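Local coordinates for protein pyruvate kinase (Pseudomonas aeruginosa, PDB 6QXL) that probably catalyses the final step of glycolysis, the transfer of phosphate from phosphoenolpyruvate to ADP, and binds glucose 6-phosphate at a separate site, at residues G122-L127 / N161-G166; I222-A227 / G252-D257; A379-T384 / A439-L444. All coordinates share one frame; numbering follows the deposited sequence.

How the contacts relate
Pyruvate kinase illustrates how one chain combines distinct modules, and the three contacts sample them in turn from the N terminus. Contact 1 closes a loop of 33 residues, rich in strand, inside the mixed sheet that is inserted between the third and fourth barrel strands, 64-68 and 190-193. Contact 2 then closes a shorter, partly helical loop within the barrel and joins the segments that follow two neighbouring barrel strands, 217-222 and 243-247. Contact 3 closes the longest, within the alpha/beta domain. The loops follow in series and none encloses or crosses another. Contacts 1 and 2 touch, their centres about 11 Å apart, whereas contact 3 lies about 42 Å from contact 2, centre to centre.

Contact 1. Residues G122-L127 / N161-G166; sequences GDELLL and NRRGGG
Asp-123 OD2 is held by two donors, the guanidinium of Arg-162 and the backbone N of Gly-120. The salt bridge from Arg-162 NH1 to Asp-123 OD2 is 2.6 Å long; the oxygen lies in the guanidinium plane, but the nitrogen comes to it from above the carboxylate plane, with the two planes turned 78° apart. Another edge of the same guanidinium is fixed within its own segment, where NE and NH2 both grip Gly-165 O at 3.0 Å. The turn itself, type II from Arg-162 to Gly-165, is closed by Gly-165 N giving to Arg-162 O, and Gly-164 takes up its positive phi.

Arg-163 extends along Glu-124, and its NH1 meets Glu-124 OE2 at 2.7 Å in a poorly aligned, weak bond that still counts as a salt bridge. The CD1 methyl of Leu-126 sits over the centre of one face of this guanidinium. With CG anti to the backbone N (chi1 -179°), the arginine leaves the turn towards both residues.

Beneath the side chains, Leu-126 and Asn-161 form a hydrogen-bonded antiparallel pair, Leu-126 N giving to Asn-161 O at 2.8 Å and Asn-161 N to Leu-126 O at 2.9 Å. Arg-163 N to Glu-124 O continues the pairing beyond, and a water bridges Glu-124 N and Arg-163 O. The paired strands 124-127 and 159-162 belong to the B domain, the beta-rich module inserted into the pyruvate kinase barrel.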
ATOM      1  N   GLY A 122      30.531  34.359 -20.150  1.00 32.72           N
ATOM      2  CA  GLY A 122      29.272  34.037 -19.477  1.00 33.00           C
ATOM      3  C   GLY A 122      29.389  33.040 -18.346  1.00 36.33           C
ATOM      4  O   GLY A 122      28.584  33.062 -17.456  1.00 39.17           O
ATOM      5  N   ASP A 123      30.402  32.175 -18.381  1.00 39.97           N
ATOM      6  CA  ASP A 123      30.598  31.178 -17.316  1.00 38.14           C
ATOM      7  C   ASP A 123      30.735  31.856 -15.951  1.00 37.23           C
ATOM      8  O   ASP A 123      31.342  32.935 -15.860  1.00 41.09           O
ATOM      9  CB  ASP A 123      31.827  30.322 -17.584  1.00 39.50           C
ATOM     10  CG  ASP A 123      31.642  29.362 -18.784  1.00 41.12           C
ATOM     11  OD1 ASP A 123      30.576  29.367 -19.435  1.00 44.96           O
ATOM     12  OD2 ASP A 123      32.580  28.615 -19.142  1.00 38.85           O
ATOM     13  N   GLU A 124      30.145  31.279 -14.916  1.00 38.80           N
ATOM     14  CA  GLU A 124      30.320  31.764 -13.552  1.00 40.80           C
ATOM     15  C   GLU A 124      31.316  30.879 -12.829  1.00 37.88           C
ATOM     16  O   GLU A 124      31.198  29.663 -12.879  1.00 34.71           O
ATOM     17  CB  GLU A 124      28.980  31.812 -12.774  1.00 46.34           C
ATOM     18  CG  GLU A 124      27.949  32.703 -13.455  1.00 50.74           C
ATOM     19  CD  GLU A 124      26.754  33.146 -12.661  1.00 56.80           C
ATOM     20  OE1 GLU A 124      25.800  33.622 -13.305  1.00 66.08           O
ATOM     21  OE2 GLU A 124      26.713  33.006 -11.420  1.00 65.65           O
ATOM     22  N   LEU A 125      32.297  31.497 -12.177  1.00 39.30           N
ATOM     23  CA  LEU A 125      33.335  30.781 -11.445  1.00 38.83           C
ATOM     24  C   LEU A 125      33.134  31.020  -9.962  1.00 39.76           C
ATOM     25  O   LEU A 125      32.847  32.134  -9.541  1.00 44.83           O
ATOM     26  CB  LEU A 125      34.715  31.268 -11.862  1.00 40.18           C
ATOM     27  CG  LEU A 125      35.069  31.101 -13.338  1.00 42.28           C
ATOM     28  CD1 LEU A 125      36.382  31.924 -13.610  1.00 45.92           C
ATOM     29  CD2 LEU A 125      35.105  29.618 -13.724  1.00 41.07           C
ATOM     30  N   LEU A 126      33.282  29.965  -9.174  1.00 42.65           N
ATOM     31  CA  LEU A 126      33.079  30.012  -7.740  1.00 42.55           C
ATOM     32  C   LEU A 126      34.386  29.660  -7.043  1.00 38.16           C
ATOM     33  O   LEU A 126      35.004  28.643  -7.335  1.00 39.25           O
ATOM     34  CB  LEU A 126      31.982  29.042  -7.341  1.00 46.26           C
ATOM     35  CG  LEU A 126      30.543  29.528  -7.637  1.00 46.98           C
ATOM     36  CD1 LEU A 126      30.067  29.332  -9.053  1.00 54.82           C
ATOM     37  CD2 LEU A 126      29.508  28.911  -6.783  1.00 50.05           C
ATOM     38  N   LEU A 127      34.806  30.540  -6.148  1.00 40.72           N
ATOM     39  CA  LEU A 127      36.066  30.388  -5.437  1.00 45.03           C
ATOM     40  C   LEU A 127      35.800  30.252  -3.944  1.00 48.13           C
ATOM     41  O   LEU A 127      34.825  30.817  -3.430  1.00 49.65           O
ATOM     42  CB  LEU A 127      36.978  31.584  -5.665  1.00 45.31           C
ATOM     43  CG  LEU A 127      37.516  31.709  -7.093  1.00 42.16           C
ATOM     44  CD1 LEU A 127      36.694  32.718  -7.853  1.00 47.27           C
ATOM     45  CD2 LEU A 127      39.034  32.011  -7.110  1.00 44.63           C
ATOM     46  N   ASN A 161      36.007  26.515  -9.076  1.00 38.01           N
ATOM     47  CA  ASN A 161      35.249  25.626  -9.948  1.00 41.66           C
ATOM     48  C   ASN A 161      34.282  26.432 -10.775  1.00 37.92           C
ATOM     49  O   ASN A 161      34.028  27.568 -10.497  1.00 43.40           O
ATOM     50  CB  ASN A 161      34.516  24.523  -9.174  1.00 49.18           C
ATOM     51  CG  ASN A 161      34.207  23.276 -10.049  1.00 51.83           C
ATOM     52  OD1 ASN A 161      34.297  23.274 -11.277  1.00 45.90           O
ATOM     53  ND2 ASN A 161      33.881  22.184  -9.380  1.00 62.99           N
ATOM     54  N   ARG A 162      33.730  25.827 -11.808  1.00 39.36           N
ATOM     55  CA  ARG A 162      32.734  26.399 -12.641  1.00 38.36           C
ATOM     56  C   ARG A 162      31.332  25.920 -12.253  1.00 35.91           C
ATOM     57  O   ARG A 162      31.092  24.729 -12.117  1.00 41.75           O
ATOM     58  CB  ARG A 162      33.026  26.057 -14.068  1.00 38.94           C
ATOM     59  CG  ARG A 162      32.147  26.822 -15.069  1.00 43.47           C
ATOM     60  CD  ARG A 162      32.430  26.751 -16.462  1.00 45.94           C
ATOM     61  NE  ARG A 162      32.285  25.406 -16.969  1.00 46.04           N
ATOM     62  CZ  ARG A 162      32.476  25.051 -18.198  1.00 46.39           C
ATOM     63  NH1 ARG A 162      32.693  25.971 -19.197  1.00 49.65           N
ATOM     64  NH2 ARG A 162      32.473  23.737 -18.506  1.00 47.48           N
ATOM     65  N   ARG A 163      30.404  26.891 -12.174  1.00 33.81           N
ATOM     66  CA  ARG A 163      29.023  26.586 -11.947  1.00 38.40           C
ATOM     67  C   ARG A 163      28.569  25.726 -13.171  1.00 39.54           C
ATOM     68  O   ARG A 163      28.680  26.119 -14.295  1.00 45.91           O
ATOM     69  CB  ARG A 163      28.191  27.847 -11.871  1.00 41.61           C
ATOM     70  CG  ARG A 163      26.701  27.657 -11.616  1.00 42.90           C
ATOM     71  CD  ARG A 163      26.153  28.976 -11.135  1.00 46.30           C
ATOM     72  NE  ARG A 163      26.153  29.005  -9.674  1.00 52.56           N
ATOM     73  CZ  ARG A 163      26.243  30.114  -8.897  1.00 63.86           C
ATOM     74  NH1 ARG A 163      26.188  31.316  -9.430  1.00 67.39           N
ATOM     75  NH2 ARG A 163      26.258  29.982  -7.593  1.00 64.84           N
ATOM     76  N   GLY A 164      28.036  24.557 -12.887  1.00 41.21           N
ATOM     77  CA  GLY A 164      27.628  23.624 -13.860  1.00 35.53           C
ATOM     78  C   GLY A 164      28.609  22.485 -14.069  1.00 36.14           C
ATOM     79  O   GLY A 164      28.262  21.568 -14.800  1.00 33.64           O
ATOM     80  N   GLY A 165      29.856  22.627 -13.584  1.00 36.64           N
ATOM     81  CA  GLY A 165      30.878  21.655 -13.801  1.00 38.36           C
ATOM     82  C   GLY A 165      31.407  21.637 -15.217  1.00 38.74           C
ATOM     83  O   GLY A 165      31.537  22.686 -15.836  1.00 42.03           O
ATOM     84  N   GLY A 166      31.755  20.447 -15.687  1.00 43.21           N
ATOM     85  CA  GLY A 166      32.200  20.219 -17.051  1.00 43.79           C
ATOM     86  C   GLY A 166      33.650  20.564 -17.369  1.00 43.21           C
ATOM     87  O   GLY A 166      33.986  20.704 -18.520  1.00 49.79           O
TER
HETATM   88  O   HOH W   1      28.570  28.652 -15.767  1.00 44.71           O

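Contact 2. Residues I222-A227 / G252-D257; sequences IERAEA and GVEIGD. With MG (magnesium ion), chain N.
The carboxylate of Glu-254, projecting from the last turn of helix 248-255, carries the tight, buried part of this contact. Its two oxygens have separate tasks. OE1 takes a salt bridge from Arg-224 NH1 at 3.0 Å, nearly straight at 165° and lying in the guanidinium plane, while OE2 accepts the backbone N of Ala-225 at 2.9 Å from above the carboxylate plane. An extended chain beyond CG (chi2 -156°) carries the acid across to the loop, and Arg-224, bent at chi2, turns back so that CD and NH1 both come up to OE1. A second donor to OE1, Asn-161 ND2, arrives from the inserted sheet.

The other side is looser and partly exposed. There Ala-225 CB meets Ile-255 CG2 at 4.0 Å, a modest apolar touch at the end of the helix, before Gly-256 leaves helical geometry with positive phi. Glu-226 OE1 stands 4.0 Å from Glu-254 OE2, the two carboxylates turned steeply to each other; the strongest partner of this glutamate is Arg-197, whose salt bridge would offset the like charges.

Beside Arg-224 in sequence, Glu-223 leads away from the helix and binds magnesium through OE2, joined at the metal by Asp-250; the modelled oxygen-metal distance is too short to be taken literally. The chemistry is consistent with a second-shell role: a buried acid, its charge probably balanced by Arg-224, holds the backbone two residues after a metal ligand at the barrel's active-site end.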
ATOM      1  N   ILE A 222      30.565  11.826  -4.333  1.00 35.84           N
ATOM      2  CA  ILE A 222      29.671  12.275  -5.396  1.00 37.37           C
ATOM      3  C   ILE A 222      29.698  13.810  -5.403  1.00 37.22           C
ATOM      4  O   ILE A 222      29.025  14.441  -4.620  1.00 36.18           O
ATOM      5  CB  ILE A 222      28.241  11.744  -5.195  1.00 36.79           C
ATOM      6  CG1 ILE A 222      28.240  10.241  -4.879  1.00 35.90           C
ATOM      7  CG2 ILE A 222      27.387  12.031  -6.409  1.00 35.26           C
ATOM      8  CD1 ILE A 222      29.041   9.397  -5.817  1.00 36.30           C
ATOM      9  N   GLU A 223      30.577  14.383  -6.217  1.00 36.79           N
ATOM     10  CA  GLU A 223      30.804  15.808  -6.362  1.00 38.36           C
ATOM     11  C   GLU A 223      30.725  16.341  -7.796  1.00 43.44           C
ATOM     12  O   GLU A 223      30.929  17.488  -8.004  1.00 53.28           O
ATOM     13  CB  GLU A 223      32.222  16.151  -5.875  1.00 38.39           C
ATOM     14  CG  GLU A 223      32.531  15.993  -4.403  1.00 41.57           C
ATOM     15  CD  GLU A 223      33.960  16.332  -4.005  1.00 44.13           C
ATOM     16  OE1 GLU A 223      34.850  15.663  -4.490  1.00 47.73           O
ATOM     17  OE2 GLU A 223      34.198  17.240  -3.178  1.00 42.99           O
ATOM     18  N   ARG A 224      30.470  15.520  -8.790  1.00 42.38           N
ATOM     19  CA  ARG A 224      30.497  15.972 -10.183  1.00 43.55           C
ATOM     20  C   ARG A 224      29.138  15.929 -10.791  1.00 42.53           C
ATOM     21  O   ARG A 224      28.403  14.978 -10.568  1.00 45.28           O
ATOM     22  CB  ARG A 224      31.459  15.147 -11.047  1.00 49.15           C
ATOM     23  CG  ARG A 224      32.872  15.539 -10.838  1.00 53.16           C
ATOM     24  CD  ARG A 224      33.448  16.648 -11.692  1.00 60.21           C
ATOM     25  NE  ARG A 224      34.860  16.559 -11.785  1.00 66.79           N
ATOM     26  CZ  ARG A 224      35.724  17.582 -11.610  1.00 66.38           C
ATOM     27  NH1 ARG A 224      35.281  18.808 -11.341  1.00 68.96           N
ATOM     28  NH2 ARG A 224      37.036  17.388 -11.709  1.00 63.02           N
ATOM     29  N   ALA A 225      28.780  16.920 -11.574  1.00 39.76           N
ATOM     30  CA  ALA A 225      27.514  16.907 -12.296  1.00 40.68           C
ATOM     31  C   ALA A 225      27.293  15.646 -13.100  1.00 45.43           C
ATOM     32  O   ALA A 225      26.189  15.104 -13.132  1.00 42.63           O
ATOM     33  CB  ALA A 225      27.377  18.142 -13.168  1.00 42.15           C
ATOM     34  N   GLU A 226      28.374  15.141 -13.702  1.00 47.61           N
ATOM     35  CA  GLU A 226      28.285  13.953 -14.569  1.00 48.88           C
ATOM     36  C   GLU A 226      27.930  12.713 -13.770  1.00 48.74           C
ATOM     37  O   GLU A 226      27.281  11.821 -14.292  1.00 45.51           O
ATOM     38  CB  GLU A 226      29.614  13.730 -15.316  1.00 52.49           C
ATOM     39  CG  GLU A 226      30.025  14.829 -16.301  1.00 58.11           C
ATOM     40  CD  GLU A 226      30.625  16.084 -15.677  1.00 64.59           C
ATOM     41  OE1 GLU A 226      30.973  16.143 -14.471  1.00 69.76           O
ATOM     42  OE2 GLU A 226      30.677  17.081 -16.383  1.00 75.13           O
ATOM     43  N   ALA A 227      28.335  12.668 -12.509  1.00 51.47           N
ATOM     44  CA  ALA A 227      28.042  11.526 -11.640  1.00 53.98           C
ATOM     45  C   ALA A 227      26.561  11.354 -11.300  1.00 51.30           C
ATOM     46  O   ALA A 227      26.148  10.249 -10.944  1.00 48.19           O
ATOM     47  CB  ALA A 227      28.854  11.629 -10.353  1.00 56.04           C
ATOM     48  N   GLY A 252      27.119  20.931  -4.747  1.00 38.08           N
ATOM     49  CA  GLY A 252      26.222  22.082  -4.823  1.00 36.24           C
ATOM     50  C   GLY A 252      26.705  23.121  -5.829  1.00 35.18           C
ATOM     51  O   GLY A 252      25.915  23.718  -6.529  1.00 30.91           O
ATOM     52  N   VAL A 253      28.011  23.329  -5.903  1.00 37.38           N
ATOM     53  CA  VAL A 253      28.567  24.211  -6.905  1.00 36.31           C
ATOM     54  C   VAL A 253      28.263  23.677  -8.307  1.00 37.57           C
ATOM     55  O   VAL A 253      27.855  24.428  -9.198  1.00 40.82           O
ATOM     56  CB  VAL A 253      30.074  24.391  -6.696  1.00 35.92           C
ATOM     57  CG1 VAL A 253      30.707  25.102  -7.883  1.00 37.68           C
ATOM     58  CG2 VAL A 253      30.363  25.171  -5.436  1.00 34.85           C
ATOM     59  N   GLU A 254      28.443  22.371  -8.501  1.00 40.41           N
ATOM     60  CA  GLU A 254      28.315  21.787  -9.833  1.00 44.58           C
ATOM     61  C   GLU A 254      26.831  21.709 -10.333  1.00 40.95           C
ATOM     62  O   GLU A 254      26.618  21.847 -11.495  1.00 40.05           O
ATOM     63  CB  GLU A 254      29.039  20.433  -9.886  1.00 46.34           C
ATOM     64  CG  GLU A 254      30.543  20.860 -10.314  1.00 45.45           C
ATOM     65  CD  GLU A 254      31.297  19.835 -10.946  1.00 49.29           C
ATOM     66  OE1 GLU A 254      32.498  19.687 -10.761  1.00 54.46           O
ATOM     67  OE2 GLU A 254      30.762  19.014 -11.737  1.00 48.27           O
ATOM     68  N   ILE A 255      25.913  21.397  -9.446  1.00 40.51           N
ATOM     69  CA  ILE A 255      24.507  21.247  -9.866  1.00 37.50           C
ATOM     70  C   ILE A 255      23.558  22.298  -9.314  1.00 34.98           C
ATOM     71  O   ILE A 255      22.404  22.307  -9.690  1.00 36.52           O
ATOM     72  CB  ILE A 255      23.945  19.844  -9.523  1.00 37.53           C
ATOM     73  CG1 ILE A 255      23.810  19.652  -8.013  1.00 36.65           C
ATOM     74  CG2 ILE A 255      24.833  18.781 -10.101  1.00 35.34           C
ATOM     75  CD1 ILE A 255      23.159  18.346  -7.603  1.00 40.68           C
ATOM     76  N   GLY A 256      24.043  23.145  -8.416  1.00 35.33           N
ATOM     77  CA  GLY A 256      23.213  24.174  -7.767  1.00 36.83           C
ATOM     78  C   GLY A 256      22.611  23.724  -6.451  1.00 40.33           C
ATOM     79  O   GLY A 256      22.109  22.616  -6.333  1.00 42.42           O
ATOM     80  N   ASP A 257      22.678  24.568  -5.439  1.00 45.40           N
ATOM     81  CA  ASP A 257      22.191  24.177  -4.115  1.00 48.29           C
ATOM     82  C   ASP A 257      20.697  23.793  -4.094  1.00 45.80           C
ATOM     83  O   ASP A 257      20.286  22.949  -3.328  1.00 46.28           O
ATOM     84  CB  ASP A 257      22.638  25.129  -3.012  1.00 54.76           C
ATOM     85  CG  ASP A 257      22.175  26.566  -3.212  1.00 64.58           C
ATOM     86  OD1 ASP A 257      21.236  26.788  -4.014  1.00 83.60           O
ATOM     87  OD2 ASP A 257      22.766  27.498  -2.567  1.00 64.06           O
TER
HETATM   88 MG    MG N 502      34.697  18.255  -2.020  1.00 49.22          MG
HETATM   89  O   HOH W   2      35.653  20.467  -1.102  1.00 61.79           O

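Contact 3. Residues A379-T384 / A439-L444; sequences AIICLT and AAVDEL. With G6P (6-O-phosphono-alpha-D-glucopyranose), chain M.
Strand 379-383 and helix 439-444 run more antiparallel than parallel, with 131° between their N-to-C directions and their axes 10.0 Å from each other at closest approach. The backbones come nearest at Ile-381 and Ala-440, whose CA atoms are 7.3 Å apart, and the side chains that meet across the gap are all apolar.

Ile-381 does most of the touching and divides its branches among three helix residues. Its CG2 methyl rests on Ala-440 CB at 3.8 Å, the small alanine allowing the close backbone approach. With CG1 anti to the carbonyl carbon (chi1 -66°) and CD1 outstretched, the other arm reaches towards the helix, across its axis; CD1 meets Val-441 CG2 at 4.0 Å, the two side chains crossing at about a right angle. Leu-444 slides past the isoleucine in the opposite direction, its CD1 lying 3.8 Å from Ile-381 CG1 and equally close to Ala-379 CB. Tyr-405 of the neighbouring strand touches both Ile-381 and Leu-444, and its hydroxyl bonds to Ala-440 O.

The arrangement is the layered packing of an alpha/beta fold, with helix 436-446 serving the beta-alpha-beta crossover between strands 421-425 and 455-461. Ile-380 and Cys-382 face the other way, onto helix 388-394. Just beyond the strand's C-terminal end the character changes: Thr-384 OG1 donates to O2P of the glucose 6-phosphate, a bond modelled too short for its length to be trusted, and accepts from Gly-387 N. The chemistry thus pairs an apolar interface with a polar loop, just past the strand end, that receives the sugar phosphate.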
ATOM      1  N   ALA A 379      19.341  -8.527  20.362  1.00 35.59           N
ATOM      2  CA  ALA A 379      20.617  -8.320  19.694  1.00 38.30           C
ATOM      3  C   ALA A 379      20.846  -9.338  18.607  1.00 36.64           C
ATOM      4  O   ALA A 379      20.228 -10.378  18.602  1.00 41.30           O
ATOM      5  CB  ALA A 379      21.769  -8.364  20.698  1.00 41.32           C
ATOM      6  N   ILE A 380      21.736  -9.009  17.684  1.00 36.70           N
ATOM      7  CA  ILE A 380      22.150  -9.917  16.638  1.00 36.70           C
ATOM      8  C   ILE A 380      23.640 -10.133  16.737  1.00 37.52           C
ATOM      9  O   ILE A 380      24.412  -9.193  16.625  1.00 38.18           O
ATOM     10  CB  ILE A 380      21.814  -9.360  15.251  1.00 39.25           C
ATOM     11  CG1 ILE A 380      20.292  -9.176  15.127  1.00 43.84           C
ATOM     12  CG2 ILE A 380      22.401 -10.261  14.165  1.00 37.09           C
ATOM     13  CD1 ILE A 380      19.848  -8.726  13.786  1.00 48.67           C
ATOM     14  N   ILE A 381      24.038 -11.388  16.965  1.00 44.38           N
ATOM     15  CA  ILE A 381      25.429 -11.807  17.047  1.00 42.76           C
ATOM     16  C   ILE A 381      25.789 -12.299  15.662  1.00 42.79           C
ATOM     17  O   ILE A 381      25.388 -13.383  15.249  1.00 44.56           O
ATOM     18  CB  ILE A 381      25.603 -12.901  18.108  1.00 40.80           C
ATOM     19  CG1 ILE A 381      25.319 -12.310  19.488  1.00 44.14           C
ATOM     20  CG2 ILE A 381      27.010 -13.493  18.079  1.00 41.50           C
ATOM     21  CD1 ILE A 381      25.342 -13.341  20.608  1.00 50.22           C
ATOM     22  N   CYS A 382      26.554 -11.498  14.942  1.00 44.50           N
ATOM     23  CA  CYS A 382      26.937 -11.846  13.590  1.00 46.00           C
ATOM     24  C   CYS A 382      28.423 -12.186  13.570  1.00 45.25           C
ATOM     25  O   CYS A 382      29.272 -11.300  13.628  1.00 44.27           O
ATOM     26  CB  CYS A 382      26.606 -10.700  12.652  1.00 44.46           C
ATOM     27  SG  CYS A 382      27.082 -11.071  10.963  1.00 55.58           S
ATOM     28  N   LEU A 383      28.734 -13.475  13.500  1.00 46.97           N
ATOM     29  CA  LEU A 383      30.112 -13.917  13.376  1.00 46.21           C
ATOM     30  C   LEU A 383      30.531 -13.660  11.953  1.00 46.96           C
ATOM     31  O   LEU A 383      29.973 -14.243  11.034  1.00 47.07           O
ATOM     32  CB  LEU A 383      30.272 -15.396  13.716  1.00 44.02           C
ATOM     33  CG  LEU A 383      29.706 -15.905  15.028  1.00 45.96           C
ATOM     34  CD1 LEU A 383      30.263 -17.317  15.263  1.00 51.27           C
ATOM     35  CD2 LEU A 383      29.985 -14.994  16.210  1.00 44.16           C
ATOM     36  N   THR A 384      31.522 -12.796  11.773  1.00 50.02           N
ATOM     37  CA  THR A 384      31.924 -12.383  10.445  1.00 47.82           C
ATOM     38  C   THR A 384      33.432 -12.283  10.336  1.00 46.25           C
ATOM     39  O   THR A 384      34.112 -11.880  11.270  1.00 50.13           O
ATOM     40  CB  THR A 384      31.260 -11.034  10.050  1.00 44.06           C
ATOM     41  OG1 THR A 384      31.707 -10.625   8.736  1.00 41.74           O
ATOM     42  CG2 THR A 384      31.557  -9.946  11.090  1.00 42.52           C
ATOM     43  N   ALA A 439      29.894 -18.584  24.477  1.00 49.52           N
ATOM     44  CA  ALA A 439      31.003 -17.654  24.571  1.00 53.31           C
ATOM     45  C   ALA A 439      30.604 -16.288  23.996  1.00 55.92           C
ATOM     46  O   ALA A 439      30.831 -15.248  24.619  1.00 51.39           O
ATOM     47  CB  ALA A 439      32.227 -18.212  23.849  1.00 55.07           C
ATOM     48  N   ALA A 440      29.993 -16.313  22.814  1.00 59.13           N
ATOM     49  CA  ALA A 440      29.455 -15.098  22.194  1.00 53.45           C
ATOM     50  C   ALA A 440      28.392 -14.434  23.073  1.00 49.07           C
ATOM     51  O   ALA A 440      28.430 -13.240  23.316  1.00 55.21           O
ATOM     52  CB  ALA A 440      28.893 -15.406  20.826  1.00 51.64           C
ATOM     53  N   VAL A 441      27.478 -15.208  23.604  1.00 45.56           N
ATOM     54  CA  VAL A 441      26.468 -14.638  24.481  1.00 45.17           C
ATOM     55  C   VAL A 441      27.096 -14.037  25.737  1.00 46.98           C
ATOM     56  O   VAL A 441      26.586 -13.065  26.287  1.00 44.65           O
ATOM     57  CB  VAL A 441      25.396 -15.689  24.811  1.00 44.48           C
ATOM     58  CG1 VAL A 441      24.401 -15.197  25.869  1.00 41.91           C
ATOM     59  CG2 VAL A 441      24.660 -16.048  23.530  1.00 48.08           C
ATOM     60  N   ASP A 442      28.200 -14.615  26.197  1.00 56.39           N
ATOM     61  CA  ASP A 442      28.893 -14.083  27.383  1.00 61.75           C
ATOM     62  C   ASP A 442      29.377 -12.653  27.162  1.00 55.74           C
ATOM     63  O   ASP A 442      29.193 -11.789  28.028  1.00 50.54           O
ATOM     64  CB  ASP A 442      30.059 -14.991  27.819  1.00 65.55           C
ATOM     65  CG  ASP A 442      29.599 -16.214  28.613  1.00 65.57           C
ATOM     66  OD1 ASP A 442      28.541 -16.155  29.273  1.00 67.29           O
ATOM     67  OD2 ASP A 442      30.284 -17.259  28.547  1.00 65.28           O
ATOM     68  N   GLU A 443      29.948 -12.408  25.985  1.00 49.87           N
ATOM     69  CA  GLU A 443      30.412 -11.073  25.616  1.00 49.71           C
ATOM     70  C   GLU A 443      29.314 -10.005  25.746  1.00 51.62           C
ATOM     71  O   GLU A 443      29.590  -8.882  26.153  1.00 62.37           O
ATOM     72  CB  GLU A 443      30.968 -11.087  24.193  1.00 53.13           C
ATOM     73  CG  GLU A 443      32.237 -11.920  24.020  1.00 52.02           C
ATOM     74  CD  GLU A 443      33.465 -11.293  24.665  1.00 54.83           C
ATOM     75  OE1 GLU A 443      33.735 -10.154  24.340  1.00 59.86           O
ATOM     76  OE2 GLU A 443      34.137 -11.937  25.485  1.00 56.39           O
ATOM     77  N   LEU A 444      28.076 -10.346  25.427  1.00 49.90           N
ATOM     78  CA  LEU A 444      26.983  -9.394  25.604  1.00 52.51           C
ATOM     79  C   LEU A 444      26.513  -9.305  27.043  1.00 49.41           C
ATOM     80  O   LEU A 444      26.097  -8.243  27.495  1.00 58.28           O
ATOM     81  CB  LEU A 444      25.803  -9.732  24.682  1.00 58.18           C
ATOM     82  CG  LEU A 444      26.055  -9.764  23.177  1.00 59.36           C
ATOM     83  CD1 LEU A 444      24.730 -10.008  22.481  1.00 60.84           C
ATOM     84  CD2 LEU A 444      26.689  -8.468  22.670  1.00 63.48           C
TER
HETATM   85  C1  G6P M 501      31.495 -16.657   9.947  1.00 66.04           C
HETATM   86  C2  G6P M 501      32.623 -17.668   9.891  1.00 67.39           C
HETATM   87  C3  G6P M 501      32.432 -18.325   8.530  1.00 64.36           C
HETATM   88  C4  G6P M 501      31.865 -17.419   7.453  1.00 56.96           C
HETATM   89  C5  G6P M 501      32.361 -16.029   7.816  1.00 57.88           C
HETATM   90  C6  G6P M 501      32.074 -15.055   6.688  1.00 63.32           C
HETATM   91  O1  G6P M 501      31.426 -16.342  11.330  1.00 69.92           O
HETATM   92  O2  G6P M 501      33.931 -17.079  10.108  1.00 59.39           O
HETATM   93  O3  G6P M 501      31.436 -19.269   8.829  1.00 74.37           O
HETATM   94  O4  G6P M 501      32.210 -17.886   6.123  1.00 53.71           O
HETATM   95  O5  G6P M 501      31.776 -15.588   9.040  1.00 57.88           O
HETATM   96  O6  G6P M 501      31.858 -13.718   7.099  1.00 59.97           O
HETATM   97  P   G6P M 501      31.694 -12.524   5.977  1.00 56.21           P
HETATM   98  O1P G6P M 501      33.069 -11.947   5.740  1.00 61.83           O
HETATM   99  O2P G6P M 501      30.773 -11.810   6.941  1.00 40.07           O
HETATM  100  O3P G6P M 501      31.238 -12.986   4.570  1.00 46.90           O